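Local coordinates for protein nucleoside-diphosphate-sugar epimerase (Pseudomonas aeruginosa, PDB 2X4G) that probably acts as an NAD(P)-dependent epimerase or related oxidoreductase on nucleotide-linked sugars, although its true substrate and reaction remain unestablished, at residues A[15-20]-A[79-84]; A[187-192]-A[332-337]; A[232-237]-A[312-317]. One frame throughout, in Å; residues are numbered along the deposited sequence.

Contact 1 (A[15-20]-A[79-84]); sequences KYAVLG and DGVIFS
Lys15 and Asp79 open the pairing of two neighbouring parallel strands, 15-19 and 80-83. Lys15 O accepts from Asp79 N at 2.8 Å and, weakly, from Gly80 N, while the carboxylate of Asp79 turns back so that its OD2 receives Lys15 N at 3.1 Å. That bond arrives on the anti side of the carboxylate, 32° out of its plane, and ties a side chain to the backbone where the strand begins. Regular parallel pairing follows: Ala17 N donates to Gly80 O (2.9 Å), Ile82 N to Ala17 O (2.8 Å), Leu19 N to Ile82 O (2.9 Å) and Ser84 N to Leu19 O. The bond to Ile82 O is nearly straight on the carbonyl. Tyr16 and Val18 instead satisfy their backbones on the far side, on strand 39-44, and the backbone of Val81 bonds to that of Arg120.

The Tyr16 ring sets its edge against the chain entering strand 80-83, CE2 lying 3.7 Å from Asp79 O, and its hydroxyl is bonded to Glu231; Lys15 NZ leads away to a salt bridge with Glu59. Val81 places CG2 anti to its backbone N, which brings this methyl at a slant against Leu19 CD1 (3.4 Å) and close to Ala17 CB (4.0 Å).

Strands 15-19 and 80-83 are the first and fourth of a Rossmann fold, and Gly20 begins the glycine-rich turn that in relatives, and probably here, binds the dinucleotide. Tyr16, Val18 and Ile82 look onto helix 24-35; Leu19, Val81 and Phe83 meet helix 98-116 on the other face. Strand 39-44 flanks 15-19, and strand 121-124 flanks 80-83.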
loop_
_atom_site.group_PDB
_atom_site.type_symbol
_atom_site.label_atom_id
_atom_site.label_comp_id
_atom_site.label_asym_id
_atom_site.label_seq_id
_atom_site.Cartn_x
_atom_site.Cartn_y
_atom_site.Cartn_z
ATOM N N LYS A 15 -5.090 -42.067 -14.405
ATOM C CA LYS A 15 -5.373 -41.348 -13.156
ATOM C C LYS A 15 -4.567 -40.043 -13.140
ATOM O O LYS A 15 -3.325 -40.077 -13.206
ATOM C CB LYS A 15 -4.968 -42.230 -11.972
ATOM C CG LYS A 15 -5.887 -42.201 -10.763
ATOM C CD LYS A 15 -5.355 -43.129 -9.661
ATOM C CE LYS A 15 -6.435 -44.039 -9.108
ATOM N NZ LYS A 15 -6.022 -44.735 -7.856
ATOM N N TYR A 16 -5.254 -38.903 -13.092
ATOM C CA TYR A 16 -4.580 -37.607 -13.005
ATOM C C TYR A 16 -5.015 -36.876 -11.750
ATOM O O TYR A 16 -6.183 -36.931 -11.379
ATOM C CB TYR A 16 -4.860 -36.725 -14.223
ATOM C CG TYR A 16 -4.353 -37.268 -15.556
ATOM C CD1 TYR A 16 -5.234 -37.557 -16.577
ATOM C CD2 TYR A 16 -2.998 -37.465 -15.801
ATOM C CE1 TYR A 16 -4.802 -38.032 -17.788
ATOM C CE2 TYR A 16 -2.558 -37.945 -17.021
ATOM C CZ TYR A 16 -3.478 -38.223 -18.005
ATOM O OH TYR A 16 -3.121 -38.705 -19.230
ATOM N N ALA A 17 -4.067 -36.188 -11.110
ATOM C CA ALA A 17 -4.317 -35.463 -9.866
ATOM C C ALA A 17 -4.245 -33.968 -10.091
ATOM O O ALA A 17 -3.594 -33.522 -11.018
ATOM C CB ALA A 17 -3.302 -35.867 -8.805
ATOM N N VAL A 18 -4.913 -33.206 -9.223
ATOM C CA VAL A 18 -4.885 -31.746 -9.248
ATOM C C VAL A 18 -4.670 -31.221 -7.837
ATOM O O VAL A 18 -5.416 -31.588 -6.935
ATOM C CB VAL A 18 -6.240 -31.168 -9.726
ATOM C CG1 VAL A 18 -6.144 -29.658 -9.905
ATOM C CG2 VAL A 18 -6.695 -31.825 -11.009
ATOM N N LEU A 19 -3.652 -30.389 -7.630
ATOM C CA LEU A 19 -3.521 -29.622 -6.386
ATOM C C LEU A 19 -4.092 -28.264 -6.642
ATOM O O LEU A 19 -3.841 -27.690 -7.700
ATOM C CB LEU A 19 -2.066 -29.446 -5.971
ATOM C CG LEU A 19 -1.455 -30.739 -5.429
ATOM C CD1 LEU A 19 -0.989 -31.626 -6.602
ATOM C CD2 LEU A 19 -0.338 -30.478 -4.445
ATOM N N GLY A 20 -4.833 -27.737 -5.671
ATOM C CA GLY A 20 -5.459 -26.424 -5.794
ATOM C C GLY A 20 -6.745 -26.490 -6.583
ATOM O O GLY A 20 -7.111 -25.529 -7.250
ATOM N N ASP A 79 -0.801 -41.170 -13.154
ATOM C CA ASP A 79 -0.224 -40.959 -14.480
ATOM C C ASP A 79 0.108 -39.481 -14.750
ATOM O O ASP A 79 0.742 -39.168 -15.736
ATOM C CB ASP A 79 -1.156 -41.484 -15.557
ATOM C CG ASP A 79 -1.397 -42.968 -15.449
ATOM O OD1 ASP A 79 -0.669 -43.718 -16.119
ATOM O OD2 ASP A 79 -2.310 -43.383 -14.705
ATOM N N GLY A 80 -0.315 -38.568 -13.886
ATOM C CA GLY A 80 0.071 -37.151 -14.022
ATOM C C GLY A 80 -0.508 -36.242 -12.938
ATOM O O GLY A 80 -1.382 -36.660 -12.184
ATOM N N VAL A 81 -0.028 -34.998 -12.866
ATOM C CA VAL A 81 -0.475 -34.047 -11.847
ATOM C C VAL A 81 -0.455 -32.587 -12.325
ATOM O O VAL A 81 0.530 -32.108 -12.885
ATOM C CB VAL A 81 0.380 -34.190 -10.565
ATOM C CG1 VAL A 81 1.841 -33.803 -10.821
ATOM C CG2 VAL A 81 -0.228 -33.376 -9.421
ATOM N N ILE A 82 -1.543 -31.879 -12.093
ATOM C CA ILE A 82 -1.586 -30.447 -12.348
ATOM C C ILE A 82 -1.379 -29.685 -11.041
ATOM O O ILE A 82 -2.025 -29.984 -10.050
ATOM C CB ILE A 82 -2.929 -30.026 -12.972
ATOM C CG1 ILE A 82 -3.089 -30.684 -14.343
ATOM C CG2 ILE A 82 -3.003 -28.513 -13.110
ATOM C CD1 ILE A 82 -4.450 -30.495 -14.981
ATOM N N PHE A 83 -0.483 -28.703 -11.050
ATOM C CA PHE A 83 -0.233 -27.851 -9.886
ATOM C C PHE A 83 -0.753 -26.423 -10.104
ATOM O O PHE A 83 -0.182 -25.680 -10.894
ATOM C CB PHE A 83 1.268 -27.817 -9.577
ATOM C CG PHE A 83 1.609 -27.050 -8.344
ATOM C CD1 PHE A 83 1.716 -27.687 -7.130
ATOM C CD2 PHE A 83 1.825 -25.680 -8.396
ATOM C CE1 PHE A 83 2.032 -26.975 -5.978
ATOM C CE2 PHE A 83 2.151 -24.954 -7.256
ATOM C CZ PHE A 83 2.246 -25.603 -6.043
ATOM N N SER A 84 -1.822 -26.055 -9.385
ATOM C CA SER A 84 -2.392 -24.685 -9.412
ATOM C C SER A 84 -1.881 -23.760 -8.308
ATOM O O SER A 84 -2.276 -23.885 -7.149
ATOM C CB SER A 84 -3.910 -24.752 -9.328
ATOM O OG SER A 84 -4.416 -25.392 -10.486
#

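Contact 2 (A[187-192]-A[332-337])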
loop_
_atom_site.group_PDB
_atom_site.type_symbol
_atom_site.label_atom_id
_atom_site.label_comp_id
_atom_site.label_asym_id
_atom_site.label_seq_id
_atom_site.Cartn_x
_atom_site.Cartn_y
_atom_site.Cartn_z
ATOM N N GLU A 187 -17.249 -19.144 -14.724
ATOM C CA GLU A 187 -18.020 -19.518 -13.530
ATOM C C GLU A 187 -17.174 -20.297 -12.504
ATOM O O GLU A 187 -16.092 -20.806 -12.808
ATOM C CB GLU A 187 -19.263 -20.303 -13.912
ATOM C CG GLU A 187 -19.000 -21.570 -14.691
ATOM C CD GLU A 187 -20.271 -22.322 -15.054
ATOM O OE1 GLU A 187 -21.381 -21.834 -14.742
ATOM O OE2 GLU A 187 -20.167 -23.401 -15.686
ATOM N N LEU A 188 -17.686 -20.377 -11.293
ATOM C CA LEU A 188 -17.012 -21.039 -10.179
ATOM C C LEU A 188 -15.822 -20.251 -9.629
ATOM O O LEU A 188 -14.869 -20.845 -9.210
ATOM C CB LEU A 188 -16.592 -22.477 -10.556
ATOM C CG LEU A 188 -17.645 -23.326 -11.299
ATOM C CD1 LEU A 188 -17.157 -24.731 -11.564
ATOM C CD2 LEU A 188 -18.984 -23.349 -10.575
ATOM N N ASP A 189 -15.884 -18.922 -9.595
ATOM C CA ASP A 189 -14.728 -18.094 -9.185
ATOM C C ASP A 189 -14.993 -17.586 -7.775
ATOM O O ASP A 189 -15.591 -16.536 -7.596
ATOM C CB ASP A 189 -14.547 -16.927 -10.172
ATOM C CG ASP A 189 -13.284 -16.113 -9.920
ATOM O OD1 ASP A 189 -12.391 -16.590 -9.197
ATOM O OD2 ASP A 189 -13.170 -14.986 -10.467
ATOM N N ILE A 190 -14.568 -18.325 -6.760
ATOM C CA ILE A 190 -15.135 -18.099 -5.436
ATOM C C ILE A 190 -14.781 -16.770 -4.805
ATOM O O ILE A 190 -15.664 -16.062 -4.323
ATOM C CB ILE A 190 -14.780 -19.158 -4.434
ATOM C CG1 ILE A 190 -15.197 -20.518 -4.922
ATOM C CG2 ILE A 190 -15.554 -18.919 -3.122
ATOM C CD1 ILE A 190 -15.714 -21.352 -3.745
ATOM N N GLY A 191 -13.515 -16.417 -4.766
ATOM C CA GLY A 191 -13.147 -15.156 -4.097
ATOM C C GLY A 191 -14.162 -14.008 -4.225
ATOM O O GLY A 191 -14.775 -13.604 -3.234
ATOM N N PRO A 192 -14.356 -13.474 -5.443
ATOM C CA PRO A 192 -13.732 -13.919 -6.663
ATOM C C PRO A 192 -12.281 -13.517 -6.680
ATOM O O PRO A 192 -11.804 -12.893 -5.755
ATOM C CB PRO A 192 -14.507 -13.175 -7.752
ATOM C CG PRO A 192 -15.226 -12.087 -7.080
ATOM C CD PRO A 192 -14.973 -12.154 -5.622
ATOM N N ASP A 332 -23.644 -14.716 -14.440
ATOM C CA ASP A 332 -24.737 -15.489 -13.845
ATOM C C ASP A 332 -24.339 -16.237 -12.573
ATOM O O ASP A 332 -25.101 -16.283 -11.594
ATOM C CB ASP A 332 -25.300 -16.491 -14.856
ATOM C CG ASP A 332 -26.116 -15.822 -15.945
ATOM O OD1 ASP A 332 -26.562 -14.662 -15.754
ATOM O OD2 ASP A 332 -26.308 -16.460 -16.999
ATOM N N TRP A 333 -23.154 -16.836 -12.594
ATOM C CA TRP A 333 -22.640 -17.490 -11.419
ATOM C C TRP A 333 -22.564 -16.485 -10.259
ATOM O O TRP A 333 -23.031 -16.769 -9.149
ATOM C CB TRP A 333 -21.285 -18.144 -11.702
ATOM C CG TRP A 333 -20.936 -19.085 -10.639
ATOM C CD1 TRP A 333 -21.329 -20.388 -10.523
ATOM C CD2 TRP A 333 -20.152 -18.803 -9.495
ATOM N NE1 TRP A 333 -20.816 -20.949 -9.368
ATOM C CE2 TRP A 333 -20.093 -19.991 -8.715
ATOM C CE3 TRP A 333 -19.491 -17.667 -9.041
ATOM C CZ2 TRP A 333 -19.398 -20.062 -7.504
ATOM C CZ3 TRP A 333 -18.798 -17.739 -7.820
ATOM C CH2 TRP A 333 -18.762 -18.930 -7.072
ATOM N N PHE A 334 -22.007 -15.303 -10.511
ATOM C CA PHE A 334 -21.861 -14.317 -9.445
ATOM C C PHE A 334 -23.209 -13.908 -8.884
ATOM O O PHE A 334 -23.354 -13.733 -7.683
ATOM C CB PHE A 334 -21.103 -13.077 -9.930
ATOM C CG PHE A 334 -19.636 -13.308 -10.146
ATOM C CD1 PHE A 334 -18.884 -14.052 -9.236
ATOM C CD2 PHE A 334 -19.004 -12.778 -11.237
ATOM C CE1 PHE A 334 -17.550 -14.267 -9.424
ATOM C CE2 PHE A 334 -17.648 -12.995 -11.430
ATOM C CZ PHE A 334 -16.921 -13.743 -10.518
ATOM N N ARG A 335 -24.189 -13.768 -9.766
ATOM C CA ARG A 335 -25.509 -13.349 -9.381
ATOM C C ARG A 335 -26.228 -14.413 -8.537
ATOM O O ARG A 335 -26.798 -14.084 -7.505
ATOM C CB ARG A 335 -26.325 -12.997 -10.628
ATOM C CG ARG A 335 -27.562 -12.153 -10.319
ATOM C CD ARG A 335 -28.324 -11.776 -11.584
ATOM N NE ARG A 335 -27.811 -10.552 -12.218
ATOM C CZ ARG A 335 -27.426 -10.444 -13.494
ATOM N NH1 ARG A 335 -27.482 -11.487 -14.327
ATOM N NH2 ARG A 335 -26.989 -9.275 -13.947
ATOM N N ASP A 336 -26.195 -15.679 -8.950
ATOM C CA ASP A 336 -26.893 -16.736 -8.201
ATOM C C ASP A 336 -26.349 -16.883 -6.785
ATOM O O ASP A 336 -27.070 -17.293 -5.863
ATOM C CB ASP A 336 -26.788 -18.085 -8.911
ATOM C CG ASP A 336 -27.434 -18.064 -10.279
ATOM O OD1 ASP A 336 -26.886 -18.692 -11.224
ATOM O OD2 ASP A 336 -28.483 -17.382 -10.421
ATOM N N ASN A 337 -25.068 -16.557 -6.627
ATOM C CA ASN A 337 -24.415 -16.645 -5.336
ATOM C C ASN A 337 -24.319 -15.306 -4.624
ATOM O O ASN A 337 -23.686 -15.200 -3.596
ATOM C CB ASN A 337 -23.064 -17.318 -5.504
ATOM C CG ASN A 337 -23.198 -18.723 -6.074
ATOM O OD1 ASN A 337 -22.873 -18.979 -7.229
ATOM N ND2 ASN A 337 -23.721 -19.634 -5.268
#
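The indole of Trp333 lies flat against the backbone of residues 187-189: Leu188 N sits 3.4 Å above the ring plane over its centre, and Asp189 N is displaced toward the rim of the same face. Leu188 CA makes a CH-pi contact there, 3.8 Å from the centroid of the six-membered ring of Trp333 and 20° off its normal. Behind the indole, the amide of Asn337 lies over the opposite face, and Phe334 CD1 lies at the ring edge. The Phe334 ring presents its own edge to Asp189 O, which is 3.5 Å from CE1 and close to the ring plane, while Pro192 CB comes obliquely to the same CE1 at 3.6 Å.

In this way helix 323-336, near the C-terminus of the chain, closes over the loop that leaves Rossmann strand 176-185 for helix 196-202. No hydrogen bond crosses between the two segments. With its CG anti to the backbone N (chi1 -165°), Trp333 reaches out from the helix to the loop, where Leu188 CD2 rests 3.3 Å from Trp333 NE1 and 3.8 Å from Trp333 CD1, and Glu187 CB meets Trp333 CB. The carboxylate of Asp189 is satisfied within the loop by Thr193 OG1 and Gly195 N, and a cis peptide precedes Pro192. Leu188 also touches His27 and Arg31 of helix 24-35, and Phe334 packs on Ile198 and Thr199 of helix 196-202.

Contact 3 (A[232-237]-A[312-317])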
loop_
_atom_site.group_PDB
_atom_site.type_symbol
_atom_site.label_atom_id
_atom_site.label_comp_id
_atom_site.label_asym_id
_atom_site.label_seq_id
_atom_site.Cartn_x
_atom_site.Cartn_y
_atom_site.Cartn_z
ATOM N N ARG A 232 0.152 -33.809 -23.531
ATOM C CA ARG A 232 0.767 -33.642 -24.872
ATOM C C ARG A 232 1.957 -32.707 -24.997
ATOM O O ARG A 232 2.652 -32.763 -25.993
ATOM C CB ARG A 232 -0.261 -33.175 -25.891
ATOM C CG ARG A 232 -1.331 -34.193 -26.174
ATOM C CD ARG A 232 -2.388 -33.666 -27.134
ATOM N NE ARG A 232 -3.649 -34.380 -26.949
ATOM C CZ ARG A 232 -4.836 -33.978 -27.413
ATOM N NH1 ARG A 232 -4.957 -32.848 -28.098
ATOM N NH2 ARG A 232 -5.915 -34.714 -27.184
ATOM N N GLY A 233 2.201 -31.844 -24.023
ATOM C CA GLY A 233 3.332 -30.925 -24.118
ATOM C C GLY A 233 4.698 -31.593 -24.123
ATOM O O GLY A 233 4.870 -32.686 -23.584
ATOM N N ARG A 234 5.672 -30.939 -24.748
ATOM C CA ARG A 234 7.062 -31.355 -24.618
ATOM C C ARG A 234 7.619 -30.939 -23.239
ATOM O O ARG A 234 7.408 -29.820 -22.754
ATOM C CB ARG A 234 7.926 -30.789 -25.754
ATOM C CG ARG A 234 7.455 -31.198 -27.160
ATOM C CD ARG A 234 8.526 -31.011 -28.255
ATOM N NE ARG A 234 9.376 -29.825 -28.039
ATOM C CZ ARG A 234 9.057 -28.566 -28.357
ATOM N NH1 ARG A 234 9.918 -27.590 -28.109
ATOM N NH2 ARG A 234 7.887 -28.261 -28.905
ATOM N N ILE A 235 8.334 -31.874 -22.627
ATOM C CA ILE A 235 8.893 -31.725 -21.294
ATOM C C ILE A 235 9.783 -30.501 -21.319
ATOM O O ILE A 235 10.601 -30.357 -22.202
ATOM C CB ILE A 235 9.744 -32.996 -20.884
ATOM C CG1 ILE A 235 8.971 -34.332 -21.129
ATOM C CG2 ILE A 235 10.215 -32.891 -19.441
ATOM C CD1 ILE A 235 8.856 -34.850 -22.727
ATOM N N GLY A 236 9.586 -29.596 -20.378
ATOM C CA GLY A 236 10.410 -28.402 -20.287
ATOM C C GLY A 236 9.958 -27.219 -21.127
ATOM O O GLY A 236 10.608 -26.173 -21.109
ATOM N N GLU A 237 8.851 -27.369 -21.855
ATOM C CA GLU A 237 8.327 -26.288 -22.692
ATOM C C GLU A 237 7.181 -25.519 -22.022
ATOM O O GLU A 237 6.465 -26.051 -21.169
ATOM C CB GLU A 237 7.835 -26.856 -24.013
ATOM C CG GLU A 237 8.915 -27.526 -24.879
ATOM C CD GLU A 237 10.034 -26.577 -25.230
ATOM O OE1 GLU A 237 11.220 -26.958 -25.059
ATOM O OE2 GLU A 237 9.724 -25.437 -25.653
ATOM N N ARG A 312 -1.901 -24.483 -30.192
ATOM C CA ARG A 312 -2.729 -24.966 -31.263
ATOM C C ARG A 312 -2.069 -26.050 -32.099
ATOM O O ARG A 312 -2.665 -27.084 -32.345
ATOM C CB ARG A 312 -3.082 -23.809 -32.182
ATOM C CG ARG A 312 -4.026 -24.203 -33.297
ATOM C CD ARG A 312 -4.329 -23.042 -34.184
ATOM N NE ARG A 312 -5.722 -23.099 -34.593
ATOM C CZ ARG A 312 -6.630 -22.174 -34.320
ATOM N NH1 ARG A 312 -6.311 -21.075 -33.643
ATOM N NH2 ARG A 312 -7.874 -22.346 -34.738
ATOM N N GLU A 313 -0.848 -25.798 -32.553
ATOM C CA GLU A 313 -0.152 -26.731 -33.430
ATOM C C GLU A 313 0.305 -27.989 -32.678
ATOM O O GLU A 313 0.125 -29.101 -33.151
ATOM C CB GLU A 313 1.016 -26.016 -34.110
ATOM C CG GLU A 313 0.538 -24.826 -34.992
ATOM C CD GLU A 313 1.665 -24.161 -35.816
ATOM O OE1 GLU A 313 1.939 -22.952 -35.579
ATOM O OE2 GLU A 313 2.259 -24.843 -36.696
ATOM N N GLU A 314 0.846 -27.810 -31.485
ATOM C CA GLU A 314 1.353 -28.929 -30.720
ATOM C C GLU A 314 0.272 -29.637 -29.938
ATOM O O GLU A 314 0.200 -30.852 -29.962
ATOM C CB GLU A 314 2.447 -28.460 -29.771
ATOM C CG GLU A 314 3.572 -27.739 -30.508
ATOM C CD GLU A 314 4.926 -27.832 -29.824
ATOM O OE1 GLU A 314 5.830 -27.077 -30.244
ATOM O OE2 GLU A 314 5.097 -28.639 -28.877
ATOM N N LEU A 315 -0.574 -28.884 -29.247
ATOM C CA LEU A 315 -1.555 -29.498 -28.330
ATOM C C LEU A 315 -2.900 -29.797 -28.971
ATOM O O LEU A 315 -3.659 -30.598 -28.450
ATOM C CB LEU A 315 -1.763 -28.640 -27.074
ATOM C CG LEU A 315 -0.464 -28.188 -26.404
ATOM C CD1 LEU A 315 -0.731 -27.292 -25.209
ATOM C CD2 LEU A 315 0.368 -29.405 -26.017
ATOM N N GLY A 316 -3.178 -29.180 -30.111
ATOM C CA GLY A 316 -4.514 -29.190 -30.671
ATOM C C GLY A 316 -5.423 -28.196 -29.960
ATOM O O GLY A 316 -6.635 -28.186 -30.182
ATOM N N PHE A 317 -4.855 -27.330 -29.121
ATOM C CA PHE A 317 -5.693 -26.448 -28.322
ATOM C C PHE A 317 -5.935 -25.071 -28.910
ATOM O O PHE A 317 -5.021 -24.391 -29.354
ATOM C CB PHE A 317 -5.140 -26.243 -26.926
ATOM C CG PHE A 317 -5.901 -25.215 -26.159
ATOM C CD1 PHE A 317 -5.508 -23.888 -26.180
ATOM C CD2 PHE A 317 -7.060 -25.561 -25.484
ATOM C CE1 PHE A 317 -6.230 -22.934 -25.504
ATOM C CE2 PHE A 317 -7.789 -24.608 -24.807
ATOM C CZ PHE A 317 -7.380 -23.288 -24.827
#
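The end of helix 219-232 and the connection to strand 238-247, which finishes in a type II beta turn from Arg234 to Glu237, are held against the C-terminal end of helix 309-315 by Arg232, Gly233 and Arg234. Arg232 stretches its chain alongside the helix end, and NH1 donates to Leu315 O at 2.6 Å, with the acceptor 14° out of the guanidinium plane and the N-H...O angle 141°. Leu315 is the last residue before Gly316, whose positive phi turns the chain out of the helix. Next to this bond, Leu315 CD2 fits against the backbone, 3.6 Å from Gly233 N, and touches Arg232 CB at 3.8 Å. The buried leucine also packs on Ala229 and Tyr239.

A second arginine makes the ionic link. Arg234 bends at chi3 and brings NH2 to the carboxylate of Glu314, 2.7 Å from OE1, in a salt bridge to which OE2 adds a weak bond; the guanidinium and carboxylate planes are 38° apart. Arg234 NH1 forms a further salt bridge with Glu237 OE2 at 3.3 Å, and Glu237 CG lies over one guanidinium face. Tyr239 OH is bonded to both Glu314 OE2 and Arg234 N, and Glu237 has a second cation in Lys310.

Arg234 thus stands between two carboxylates, Glu237 and Glu314, whose mutual repulsion it should offset, while the positive charge of Arg232 at Leu315 O probably suits the partial negative charge of the helix C-terminus.

Contact 1 is the buried one, two central strands of the Rossmann sheet joined mainly by backbone bonds and lined largely with apolar side chains. Contacts 2 and 3 are only partly buried and each docks the end of a late helix onto a loop of the nucleotide-binding fold, but their chemistry differs: aromatic faces and edges with no hydrogen bond across in contact 2, arginines and carboxylates in contact 3. They lie on opposite sides of the chain's centre, about 31 Å apart between centres, although helices 309-315 and 323-336 are consecutive. Helix 24-35 links contacts 1 and 2, since it packs against side chains of both.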